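Local coordinates for protein mandelate racemase/muconate lactonizing enzyme (PDB 4J3Z) that probably acts as an isomerase of the enolase superfamily, whose members abstract a proton next to a substrate carboxylate with the help of a magnesium ion, at residues T52-D57 against F92-G97; P244-V249 against I255-G260; A320-G325 against G355-P360. All coordinates share one frame; numbering follows the deposited sequence.

Interaction 1 joins two helices of the N-terminal family domain, while interactions 2 and 3 belong to the C-terminal barrel and reach the same mixed sheet. Along the chain they follow one another in series, and none touches another: interactions 1 and 3 come nearest, with about 7 Å between nearest atoms, against about 10 Å for interactions 2 and 3 and about 11 Å for interactions 1 and 2. Their centres lie about 25 to 30 Å apart. In this superfamily the active site is formed where the N-terminal domain meets the C-terminal ends of the barrel strands; interaction 2 includes one of those strands, 257-259, and the helix that precedes it.

Interaction 1 (T52-D57 against F92-G97); sequences THVIHD and FGAFSG
Behind A94, the residue of 92-97 that meets V54 and I55, the carbonyl oxygen F92 O is gripped twice by S96. The hydroxyl S96 OG donates to F92 O at 2.7 Å, and S96 N makes the ordinary helical bond to the same oxygen at 2.9 Å. The two donors arrive from opposite faces of the carbonyl plane, the hydroxyl tilted 28° out of it. Folding back one helical turn in this way, serine satisfies its own buried hydroxyl within the helix. A weaker version of the same device appears on the other helix, where H56 ND1 makes a long, bent bond to T52 O.

Across the contact everything is apolar. The methyl A94 CB lies 3.8 Å from V54 CG1 and 3.8 Å from I55 CG1, lodged between two neighbouring side chains of 52-57. V54 sends CG1 to it by standing that branch anti to the backbone N (chi1 160°). I55 offers the first carbon of its longer branch, and from there CD1 turns away from the alanine. Alanine suits this place because the helices come very close: the CA atoms of I55 and A94 are just 5.2 Å apart, a gap that a single methyl fills without pushing the backbones apart. The beta-branched valine and isoleucine, in turn, give the opposing helix a broad hydrocarbon surface.

A94 also packs on M51 and V58, so helix 48-62 meets the methyl over successive turns. On a further side V54 packs on V46 of the second subunit, whose G47 N is hydrogen-bonded to D57 OD2. I55 reaches L7 and I9 of strand 4-12 and L25 and V27 of strand 24-31, so it sits where helix 48-62, helix 89-109 and the three-stranded antiparallel sheet converge.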
loop_
_atom_site.group_PDB
_atom_site.type_symbol
_atom_site.label_atom_id
_atom_site.label_comp_id
_atom_site.label_asym_id
_atom_site.label_seq_id
_atom_site.Cartn_x
_atom_site.Cartn_y
_atom_site.Cartn_z
ATOM N N THR D 52 -8.612 -32.225 -31.199
ATOM C CA THR D 52 -9.011 -32.058 -32.603
ATOM C C THR D 52 -10.454 -31.572 -32.724
ATOM O O THR D 52 -10.776 -30.813 -33.634
ATOM C CB THR D 52 -8.802 -33.298 -33.531
ATOM O OG1 THR D 52 -9.774 -34.311 -33.259
ATOM C CG2 THR D 52 -7.399 -33.866 -33.479
ATOM N N HIS D 53 -11.314 -32.003 -31.805
ATOM C CA HIS D 53 -12.706 -31.561 -31.794
ATOM C C HIS D 53 -12.851 -30.156 -31.217
ATOM O O HIS D 53 -13.722 -29.406 -31.641
ATOM C CB HIS D 53 -13.588 -32.562 -31.054
ATOM C CG HIS D 53 -13.581 -33.928 -31.664
ATOM N ND1 HIS D 53 -12.883 -34.989 -31.118
ATOM C CD2 HIS D 53 -14.199 -34.414 -32.765
ATOM C CE1 HIS D 53 -13.066 -36.063 -31.865
ATOM N NE2 HIS D 53 -13.855 -35.739 -32.874
ATOM N N VAL D 54 -11.982 -29.793 -30.271
ATOM C CA VAL D 54 -11.909 -28.409 -29.789
ATOM C C VAL D 54 -11.418 -27.448 -30.891
ATOM O O VAL D 54 -12.027 -26.394 -31.116
ATOM C CB VAL D 54 -11.021 -28.280 -28.533
ATOM C CG1 VAL D 54 -10.557 -26.837 -28.342
ATOM C CG2 VAL D 54 -11.760 -28.775 -27.298
ATOM N N ILE D 55 -10.329 -27.824 -31.573
ATOM C CA ILE D 55 -9.705 -26.972 -32.604
ATOM C C ILE D 55 -10.628 -26.821 -33.801
ATOM O O ILE D 55 -10.791 -25.721 -34.329
ATOM C CB ILE D 55 -8.315 -27.495 -33.063
ATOM C CG1 ILE D 55 -7.334 -27.556 -31.892
ATOM C CG2 ILE D 55 -7.732 -26.600 -34.143
ATOM C CD1 ILE D 55 -6.257 -28.630 -32.016
ATOM N N HIS D 56 -11.246 -27.919 -34.226
ATOM C CA HIS D 56 -12.276 -27.833 -35.274
ATOM C C HIS D 56 -13.490 -27.001 -34.839
ATOM O O HIS D 56 -14.103 -26.331 -35.664
ATOM C CB HIS D 56 -12.726 -29.224 -35.726
ATOM C CG HIS D 56 -12.026 -29.721 -36.954
ATOM N ND1 HIS D 56 -11.094 -30.738 -36.920
ATOM C CD2 HIS D 56 -12.098 -29.320 -38.245
ATOM C CE1 HIS D 56 -10.640 -30.958 -38.141
ATOM N NE2 HIS D 56 -11.235 -30.111 -38.965
ATOM N N ASP D 57 -13.829 -27.045 -33.553
ATOM C CA ASP D 57 -14.937 -26.239 -33.011
ATOM C C ASP D 57 -14.635 -24.741 -33.117
ATOM O O ASP D 57 -15.457 -23.988 -33.644
ATOM C CB ASP D 57 -15.240 -26.643 -31.560
ATOM C CG ASP D 57 -16.619 -26.205 -31.090
ATOM O OD1 ASP D 57 -16.853 -24.981 -30.966
ATOM O OD2 ASP D 57 -17.468 -27.092 -30.821
ATOM N N PHE D 92 -8.371 -21.180 -26.115
ATOM C CA PHE D 92 -7.583 -20.110 -26.702
ATOM C C PHE D 92 -6.238 -20.612 -27.207
ATOM O O PHE D 92 -5.700 -20.086 -28.191
ATOM C CB PHE D 92 -7.431 -18.945 -25.729
ATOM C CG PHE D 92 -7.454 -17.597 -26.396
ATOM C CD1 PHE D 92 -8.526 -17.224 -27.206
ATOM C CD2 PHE D 92 -6.421 -16.697 -26.202
ATOM C CE1 PHE D 92 -8.557 -15.980 -27.819
ATOM C CE2 PHE D 92 -6.448 -15.445 -26.800
ATOM C CZ PHE D 92 -7.514 -15.084 -27.611
ATOM N N GLY D 93 -5.701 -21.633 -26.539
ATOM C CA GLY D 93 -4.564 -22.383 -27.070
ATOM C C GLY D 93 -4.885 -22.931 -28.454
ATOM O O GLY D 93 -4.027 -22.944 -29.339
ATOM N N ALA D 94 -6.123 -23.378 -28.637
ATOM C CA ALA D 94 -6.598 -23.806 -29.950
ATOM C C ALA D 94 -6.586 -22.626 -30.937
ATOM O O ALA D 94 -6.078 -22.747 -32.055
ATOM C CB ALA D 94 -7.991 -24.412 -29.839
ATOM N N PHE D 95 -7.122 -21.487 -30.508
ATOM C CA PHE D 95 -7.120 -20.270 -31.315
ATOM C C PHE D 95 -5.727 -19.854 -31.788
ATOM O O PHE D 95 -5.564 -19.403 -32.928
ATOM C CB PHE D 95 -7.768 -19.100 -30.554
ATOM C CG PHE D 95 -7.656 -17.786 -31.275
ATOM C CD1 PHE D 95 -8.535 -17.468 -32.306
ATOM C CD2 PHE D 95 -6.647 -16.880 -30.948
ATOM C CE1 PHE D 95 -8.412 -16.269 -32.990
ATOM C CE2 PHE D 95 -6.522 -15.684 -31.630
ATOM C CZ PHE D 95 -7.399 -15.381 -32.655
ATOM N N SER D 96 -4.736 -19.984 -30.906
ATOM C CA SER D 96 -3.386 -19.502 -31.175
ATOM C C SER D 96 -2.810 -20.176 -32.404
ATOM O O SER D 96 -2.303 -19.504 -33.312
ATOM C CB SER D 96 -2.477 -19.737 -29.972
ATOM O OG SER D 96 -3.151 -19.444 -28.764
ATOM N N GLY D 97 -2.894 -21.506 -32.431
ATOM C CA GLY D 97 -2.473 -22.284 -33.587
ATOM C C GLY D 97 -3.033 -21.701 -34.864
ATOM O O GLY D 97 -2.289 -21.390 -35.798
#

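Interaction 2 (P244-V249 against I255-G260); sequences PGLSEV and IPIATG
No aromatic ring or other flat side chain takes part where L246 and V249 meet I257 and T259; the contact has neither ring faces nor ring edges, and branched aliphatic groups do all the touching. It belongs to a beta-alpha-beta unit of the barrel, in which helix 246-252 leads back into strand 257-259. The CA atoms of L246 and I257 are the nearest pair across it, 8.0 Å apart, a spacing that two layers of side chains fill.

L246 and T259 reach toward each other tip to tip, with L246 CD1 3.9 Å from T259 CG2. The threonine presents its methyl because OG1 stands anti to the backbone N (chi1 -152°), which puts CG2 between the backbone N and the carbonyl carbon. The second leucine methyl, L246 CD2, rests more loosely on I257 CG2 at 4.2 Å. One turn on, V249 lies across I257 at about a right angle, and V249 CG1 touches I257 CD1 at 3.8 Å. Isoleucine suits the middle of the strand because its two branches meet different residues of the helix.

I257 and T259 point at the helix while A258 between them points away, the alternation expected of a strand. A272 of helix 266-274 packs on both L246 and T259, and P216 and I220 of helix 216-226 pack on V249.

With no hydrogen bond or salt bridge across it, the contact rests on dispersion and on the exclusion of water, and here threonine contributes carbon rather than oxygen.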
loop_
_atom_site.group_PDB
_atom_site.type_symbol
_atom_site.label_atom_id
_atom_site.label_comp_id
_atom_site.label_asym_id
_atom_site.label_seq_id
_atom_site.Cartn_x
_atom_site.Cartn_y
_atom_site.Cartn_z
ATOM N N PRO D 244 0.080 -14.261 -7.286
ATOM C CA PRO D 244 0.386 -13.353 -6.173
ATOM C C PRO D 244 1.564 -13.821 -5.333
ATOM O O PRO D 244 2.015 -13.090 -4.465
ATOM C CB PRO D 244 -0.905 -13.360 -5.332
ATOM C CG PRO D 244 -1.978 -13.784 -6.285
ATOM C CD PRO D 244 -1.305 -14.763 -7.206
ATOM N N GLY D 245 2.051 -15.029 -5.584
ATOM C CA GLY D 245 3.177 -15.573 -4.835
ATOM C C GLY D 245 4.526 -15.252 -5.445
ATOM O O GLY D 245 5.561 -15.526 -4.840
ATOM N N LEU D 246 4.518 -14.680 -6.649
ATOM C CA LEU D 246 5.757 -14.256 -7.298
ATOM C C LEU D 246 6.416 -13.117 -6.545
ATOM O O LEU D 246 7.642 -13.091 -6.405
ATOM C CB LEU D 246 5.521 -13.846 -8.750
ATOM C CG LEU D 246 5.232 -14.977 -9.735
ATOM C CD1 LEU D 246 5.145 -14.453 -11.154
ATOM C CD2 LEU D 246 6.234 -16.110 -9.626
ATOM N N SER D 247 5.584 -12.197 -6.059
ATOM C CA SER D 247 5.998 -11.016 -5.292
ATOM C C SER D 247 6.983 -11.301 -4.153
ATOM O O SER D 247 8.025 -10.676 -4.088
ATOM C CB SER D 247 4.752 -10.280 -4.760
ATOM O OG SER D 247 5.078 -9.000 -4.255
ATOM N N GLU D 248 6.647 -12.236 -3.266
ATOM C CA GLU D 248 7.501 -12.595 -2.116
ATOM C C GLU D 248 8.830 -13.250 -2.524
ATOM O O GLU D 248 9.851 -13.087 -1.844
ATOM C CB GLU D 248 6.741 -13.496 -1.127
ATOM C CG GLU D 248 6.299 -14.845 -1.693
ATOM C CD GLU D 248 5.106 -15.450 -0.956
ATOM O OE1 GLU D 248 3.973 -15.371 -1.488
ATOM O OE2 GLU D 248 5.293 -16.008 0.150
ATOM N N VAL D 249 8.798 -13.993 -3.624
ATOM C CA VAL D 249 9.960 -14.687 -4.158
ATOM C C VAL D 249 10.903 -13.677 -4.818
ATOM O O VAL D 249 12.120 -13.687 -4.569
ATOM C CB VAL D 249 9.519 -15.758 -5.186
ATOM C CG1 VAL D 249 10.683 -16.237 -6.040
ATOM C CG2 VAL D 249 8.833 -16.924 -4.492
ATOM N N ILE D 255 17.786 -12.826 -8.059
ATOM C CA ILE D 255 17.748 -13.514 -9.350
ATOM C C ILE D 255 16.473 -13.133 -10.087
ATOM O O ILE D 255 15.385 -13.372 -9.578
ATOM C CB ILE D 255 17.775 -15.051 -9.196
ATOM C CG1 ILE D 255 19.038 -15.507 -8.456
ATOM C CG2 ILE D 255 17.680 -15.723 -10.564
ATOM C CD1 ILE D 255 18.928 -16.911 -7.900
ATOM N N PRO D 256 16.594 -12.544 -11.291
ATOM C CA PRO D 256 15.406 -12.213 -12.084
ATOM C C PRO D 256 14.429 -13.391 -12.193
ATOM O O PRO D 256 14.862 -14.541 -12.293
ATOM C CB PRO D 256 15.975 -11.858 -13.471
ATOM C CG PRO D 256 17.469 -11.986 -13.374
ATOM C CD PRO D 256 17.842 -12.094 -11.931
ATOM N N ILE D 257 13.124 -13.106 -12.156
ATOM C CA ILE D 257 12.111 -14.167 -12.180
ATOM C C ILE D 257 11.428 -14.259 -13.533
ATOM O O ILE D 257 10.745 -13.325 -13.958
ATOM C CB ILE D 257 11.062 -14.034 -11.041
ATOM C CG1 ILE D 257 11.739 -13.770 -9.686
ATOM C CG2 ILE D 257 10.184 -15.284 -10.956
ATOM C CD1 ILE D 257 12.539 -14.931 -9.118
ATOM N N ALA D 258 11.607 -15.383 -14.179
ATOM C CA ALA D 258 10.986 -15.658 -15.435
ATOM C C ALA D 258 9.855 -16.655 -15.331
ATOM O O ALA D 258 9.903 -17.526 -14.559
ATOM C CB ALA D 258 12.015 -16.103 -16.414
ATOM N N THR D 259 8.814 -16.453 -16.109
ATOM C CA THR D 259 7.592 -17.221 -16.053
ATOM C C THR D 259 6.653 -16.994 -17.234
ATOM O O THR D 259 6.892 -16.212 -18.077
ATOM C CB THR D 259 6.891 -16.983 -14.718
ATOM O OG1 THR D 259 6.119 -18.110 -14.370
ATOM C CG2 THR D 259 6.060 -15.763 -14.734
ATOM N N GLY D 260 5.536 -17.678 -17.225
ATOM C CA GLY D 260 4.509 -17.487 -18.208
ATOM C C GLY D 260 4.292 -18.466 -19.326
ATOM O O GLY D 260 3.523 -18.208 -20.163
#

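Interaction 3 (A320-G325 against G355-P360); sequences ANVHLG and GFVAAP
P360 sets its ring against V322 and H323, joining helix 315-327 of the enolase-type alpha/beta barrel to the segment that follows strand 356-358. V322 CG1 lies 3.8 Å from P360 CD and 3.9 Å from P360 CG. That branch stands anti to the backbone N (chi1 157°), which directs it at the proline, while the other branch turns to the strand and leaves V322 CG2 4.2 Å from V357 CG1. A valine thus serves two partners with its two methyls. V357 suits the strand, since beta-branching favours extended backbone and its side chain points at the helix.

H323 leaves the helix to one side of the proline, but the end of its side chain comes nearer. H323 NE2 comes within 3.7 Å of P360 CG, and P360 CD sits 4.3 Å above one face of the imidazole, displaced toward its rim. The proline and the histidine therefore overlap at a slant, the ring methylenes against one side of the imidazole. Proline suits the place because its closed ring offers a rigid row of CH2 groups to both side chains.

In the second shell both imidazole nitrogens are bonded, ND1 to W115 N and NE2 to L365 O, which fixes the rotation of the ring. Histidine suits the place by pairing a flat face for the proline with two ring nitrogens for these backbone atoms. A leucine in place of H323 would probably leave W115 N and L365 O without their mates and the link to both backbone segments weakened. Farther out, V357 pairs through its backbone with I126 of strand 125-131, seating strand 356-358 antiparallel at the sheet. W115 also holds the proline itself: its indole nitrogen NE1 is hydrogen-bonded to the carbonyl oxygen P360 O.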
loop_
_atom_site.group_PDB
_atom_site.type_symbol
_atom_site.label_atom_id
_atom_site.label_comp_id
_atom_site.label_asym_id
_atom_site.label_seq_id
_atom_site.Cartn_x
_atom_site.Cartn_y
_atom_site.Cartn_z
ATOM N N ALA D 320 7.133 -18.991 -35.459
ATOM C CA ALA D 320 6.289 -17.931 -34.890
ATOM C C ALA D 320 6.990 -17.143 -33.787
ATOM O O ALA D 320 6.914 -15.915 -33.770
ATOM C CB ALA D 320 4.976 -18.514 -34.379
ATOM N N ASN D 321 7.666 -17.849 -32.872
ATOM C CA ASN D 321 8.556 -17.223 -31.882
ATOM C C ASN D 321 9.598 -16.348 -32.541
ATOM O O ASN D 321 9.824 -15.220 -32.109
ATOM C CB ASN D 321 9.320 -18.277 -31.069
ATOM C CG ASN D 321 8.412 -19.172 -30.265
ATOM O OD1 ASN D 321 7.290 -18.790 -29.908
ATOM N ND2 ASN D 321 8.892 -20.378 -29.970
ATOM N N VAL D 322 10.249 -16.884 -33.571
ATOM C CA VAL D 322 11.409 -16.220 -34.154
ATOM C C VAL D 322 10.975 -14.892 -34.739
ATOM O O VAL D 322 11.618 -13.875 -34.497
ATOM C CB VAL D 322 12.139 -17.114 -35.185
ATOM C CG1 VAL D 322 12.949 -16.288 -36.181
ATOM C CG2 VAL D 322 13.020 -18.121 -34.468
ATOM N N HIS D 323 9.854 -14.910 -35.454
ATOM C CA HIS D 323 9.306 -13.721 -36.085
ATOM C C HIS D 323 8.841 -12.670 -35.084
ATOM O O HIS D 323 9.105 -11.483 -35.271
ATOM C CB HIS D 323 8.165 -14.104 -37.021
ATOM C CG HIS D 323 8.629 -14.663 -38.326
ATOM N ND1 HIS D 323 8.883 -13.871 -39.423
ATOM C CD2 HIS D 323 8.884 -15.934 -38.712
ATOM C CE1 HIS D 323 9.271 -14.630 -40.431
ATOM N NE2 HIS D 323 9.279 -15.886 -40.027
ATOM N N LEU D 324 8.137 -13.094 -34.036
ATOM C CA LEU D 324 7.789 -12.184 -32.946
ATOM C C LEU D 324 9.053 -11.645 -32.285
ATOM O O LEU D 324 9.101 -10.481 -31.873
ATOM C CB LEU D 324 6.892 -12.876 -31.918
ATOM C CG LEU D 324 6.687 -12.247 -30.534
ATOM C CD1 LEU D 324 6.076 -10.864 -30.623
ATOM C CD2 LEU D 324 5.839 -13.147 -29.645
ATOM N N GLY D 325 10.071 -12.497 -32.191
ATOM C CA GLY D 325 11.346 -12.131 -31.576
ATOM C C GLY D 325 12.102 -11.089 -32.375
ATOM O O GLY D 325 12.823 -10.267 -31.809
ATOM N N GLY D 355 24.947 -19.765 -32.074
ATOM C CA GLY D 355 24.210 -19.214 -30.921
ATOM C C GLY D 355 23.128 -18.175 -31.209
ATOM O O GLY D 355 22.485 -17.675 -30.279
ATOM N N PHE D 356 22.928 -17.849 -32.487
ATOM C CA PHE D 356 21.969 -16.827 -32.911
ATOM C C PHE D 356 21.134 -17.295 -34.102
ATOM O O PHE D 356 21.570 -18.143 -34.891
ATOM C CB PHE D 356 22.689 -15.514 -33.285
ATOM C CG PHE D 356 23.178 -14.713 -32.100
ATOM C CD1 PHE D 356 24.368 -15.047 -31.449
ATOM C CD2 PHE D 356 22.462 -13.620 -31.645
ATOM C CE1 PHE D 356 24.821 -14.313 -30.356
ATOM C CE2 PHE D 356 22.907 -12.872 -30.557
ATOM C CZ PHE D 356 24.089 -13.213 -29.914
ATOM N N VAL D 357 19.932 -16.738 -34.218
ATOM C CA VAL D 357 19.070 -16.943 -35.375
ATOM C C VAL D 357 18.986 -15.619 -36.105
ATOM O O VAL D 357 18.866 -14.574 -35.468
ATOM C CB VAL D 357 17.632 -17.342 -34.967
ATOM C CG1 VAL D 357 16.906 -18.001 -36.136
ATOM C CG2 VAL D 357 17.639 -18.250 -33.751
ATOM N N ALA D 358 19.053 -15.655 -37.433
ATOM C CA ALA D 358 18.939 -14.439 -38.237
ATOM C C ALA D 358 17.497 -14.290 -38.674
ATOM O O ALA D 358 16.818 -15.288 -38.940
ATOM C CB ALA D 358 19.865 -14.503 -39.445
ATOM N N ALA D 359 17.031 -13.045 -38.745
ATOM C CA ALA D 359 15.685 -12.739 -39.225
ATOM C C ALA D 359 15.423 -13.384 -40.590
ATOM O O ALA D 359 16.156 -13.118 -41.544
ATOM C CB ALA D 359 15.481 -11.234 -39.294
ATOM N N PRO D 360 14.389 -14.249 -40.679
ATOM C CA PRO D 360 14.059 -14.972 -41.919
ATOM C C PRO D 360 13.689 -14.054 -43.099
ATOM O O PRO D 360 13.362 -12.874 -42.904
ATOM C CB PRO D 360 12.872 -15.857 -41.512
ATOM C CG PRO D 360 12.969 -15.974 -40.024
ATOM C CD PRO D 360 13.510 -14.652 -39.564
#